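Local coordinates for tryptophanyl-tRNA synthetase (Thermus thermophilus, PDB 2EL7), which probably catalyses the ATP-dependent attachment of tryptophan to tRNA(Trp), as a homodimeric class I aminoacyl-tRNA synthetase, at residues R163-N166 / T172-E175. Residues are numbered along the deposited sequence; the frame is centred on the assembly and turned at random.
Sequences RRFN and TFPE
The side-chain amide of Asn166 grips the backbone of Thr172 and Phe173 with three hydrogen bonds. Its OD1 accepts from two successive amides. Phe173 N lies 2.8 Å from Asn166 OD1, in the carbonyl plane and on a lone pair. Thr172 N, 2.6 Å from the same OD1, comes from above that plane. Asn166 ND2 donates almost straight to Phe173 O at 2.7 Å, with the acceptor in the amide plane. A water accepts from Asn166 ND2 and donates a weak bond to Glu175 OE2.

The aromatic contact is edge-to-face. Phe173 puts its edge, CE1 foremost, over the centre of the Phe165 face, with ring planes at 71°. Phe165 CG is anti to the backbone N (chi1 -172°), which turns the ring toward the loop. Its edge carbon CE2 meets Thr172 OG1, a hydroxyl hydrogen-bonded to Gly170 O and Lys324 NZ. Val321 of helix 296-324 packs on both rings.

At the more exposed end, one hydrogen bond, Arg163 NH1 to Glu175 OE1 at 2.9 Å, carries a salt bridge. OE1 lies in the guanidinium plane, while NH1 approaches from above the carboxylate plane. The guanidinium and carboxylate planes are 64° apart.

The contact holds the helix-to-strand connection of the beta-alpha-beta crossover formed by strand 144-146, helix 153-169 and strand 177-179. Three hydrogen bonds of the Asn166 amide hold the loop backbone and set the rotation of that amide, between a buried aromatic pair and a more exposed ion pair.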
loop_
_atom_site.group_PDB
_atom_site.type_symbol
_atom_site.label_atom_id
_atom_site.label_comp_id
_atom_site.label_asym_id
_atom_site.label_seq_id
_atom_site.Cartn_x
_atom_site.Cartn_y
_atom_site.Cartn_z
ATOM N N ARG A 163 -3.486 4.340 -18.420
ATOM C CA ARG A 163 -2.764 4.763 -19.608
ATOM C C ARG A 163 -1.276 4.812 -19.330
ATOM O O ARG A 163 -0.481 4.311 -20.131
ATOM C CB ARG A 163 -3.247 6.132 -20.095
ATOM C CG ARG A 163 -4.665 6.112 -20.668
ATOM C CD ARG A 163 -4.919 7.311 -21.570
ATOM N NE ARG A 163 -4.928 8.551 -20.827
ATOM C CZ ARG A 163 -5.991 9.010 -20.181
ATOM N NH1 ARG A 163 -7.122 8.318 -20.211
ATOM N NH2 ARG A 163 -5.920 10.151 -19.495
ATOM N N ARG A 164 -0.895 5.387 -18.192
ATOM C CA ARG A 164 0.518 5.488 -17.852
ATOM C C ARG A 164 1.139 4.108 -17.746
ATOM O O ARG A 164 2.245 3.891 -18.246
ATOM C CB ARG A 164 0.699 6.255 -16.543
ATOM C CG ARG A 164 2.123 6.665 -16.280
ATOM C CD ARG A 164 2.194 7.701 -15.139
ATOM N NE ARG A 164 1.524 8.980 -15.424
ATOM C CZ ARG A 164 0.429 9.420 -14.810
ATOM N NH1 ARG A 164 -0.092 10.600 -15.147
ATOM N NH2 ARG A 164 -0.153 8.685 -13.863
ATOM N N PHE A 165 0.414 3.173 -17.119
ATOM C CA PHE A 165 0.899 1.817 -16.965
ATOM C C PHE A 165 0.979 1.127 -18.320
ATOM O O PHE A 165 2.012 0.537 -18.660
ATOM C CB PHE A 165 -0.011 0.996 -16.032
ATOM C CG PHE A 165 0.547 -0.369 -15.674
ATOM C CD1 PHE A 165 1.203 -0.578 -14.452
ATOM C CD2 PHE A 165 0.452 -1.441 -16.571
ATOM C CE1 PHE A 165 1.759 -1.833 -14.128
ATOM C CE2 PHE A 165 1.003 -2.696 -16.262
ATOM C CZ PHE A 165 1.658 -2.891 -15.037
ATOM N N ASN A 166 -0.101 1.181 -19.091
ATOM C CA ASN A 166 -0.110 0.528 -20.405
ATOM C C ASN A 166 1.022 0.995 -21.328
ATOM O O ASN A 166 1.643 0.179 -22.011
ATOM C CB ASN A 166 -1.459 0.714 -21.108
ATOM C CG ASN A 166 -2.600 -0.032 -20.404
ATOM O OD1 ASN A 166 -2.378 -0.978 -19.634
ATOM N ND2 ASN A 166 -3.830 0.380 -20.684
ATOM N N THR A 172 -2.112 -3.467 -20.488
ATOM C CA THR A 172 -2.493 -4.349 -19.403
ATOM C C THR A 172 -3.874 -4.109 -18.821
ATOM O O THR A 172 -4.609 -5.067 -18.535
ATOM C CB THR A 172 -1.502 -4.233 -18.238
ATOM O OG1 THR A 172 -0.167 -4.475 -18.707
ATOM C CG2 THR A 172 -1.857 -5.224 -17.167
ATOM N N PHE A 173 -4.212 -2.833 -18.638
ATOM C CA PHE A 173 -5.464 -2.456 -18.010
ATOM C C PHE A 173 -6.449 -1.683 -18.875
ATOM O O PHE A 173 -6.056 -0.900 -19.738
ATOM C CB PHE A 173 -5.178 -1.587 -16.775
ATOM C CG PHE A 173 -4.384 -2.266 -15.697
ATOM C CD1 PHE A 173 -3.078 -1.894 -15.448
ATOM C CD2 PHE A 173 -4.974 -3.210 -14.874
ATOM C CE1 PHE A 173 -2.359 -2.447 -14.382
ATOM C CE2 PHE A 173 -4.273 -3.769 -13.806
ATOM C CZ PHE A 173 -2.959 -3.386 -13.560
ATOM N N PRO A 174 -7.754 -1.895 -18.642
ATOM C CA PRO A 174 -8.782 -1.186 -19.408
ATOM C C PRO A 174 -8.851 0.155 -18.734
ATOM O O PRO A 174 -8.377 0.282 -17.615
ATOM C CB PRO A 174 -10.043 -2.006 -19.133
ATOM C CG PRO A 174 -9.818 -2.413 -17.664
ATOM C CD PRO A 174 -8.366 -2.887 -17.740
ATOM N N GLU A 175 -9.420 1.146 -19.405
ATOM C CA GLU A 175 -9.600 2.488 -18.846
ATOM C C GLU A 175 -11.048 2.498 -18.387
ATOM O O GLU A 175 -11.955 2.640 -19.188
ATOM C CB GLU A 175 -9.393 3.551 -19.927
ATOM C CG GLU A 175 -7.935 3.706 -20.341
ATOM C CD GLU A 175 -7.731 4.715 -21.449
ATOM O OE1 GLU A 175 -8.180 5.868 -21.289
ATOM O OE2 GLU A 175 -7.116 4.351 -22.476
HETATM O O HOH W 1 -4.152 2.667 -22.545
#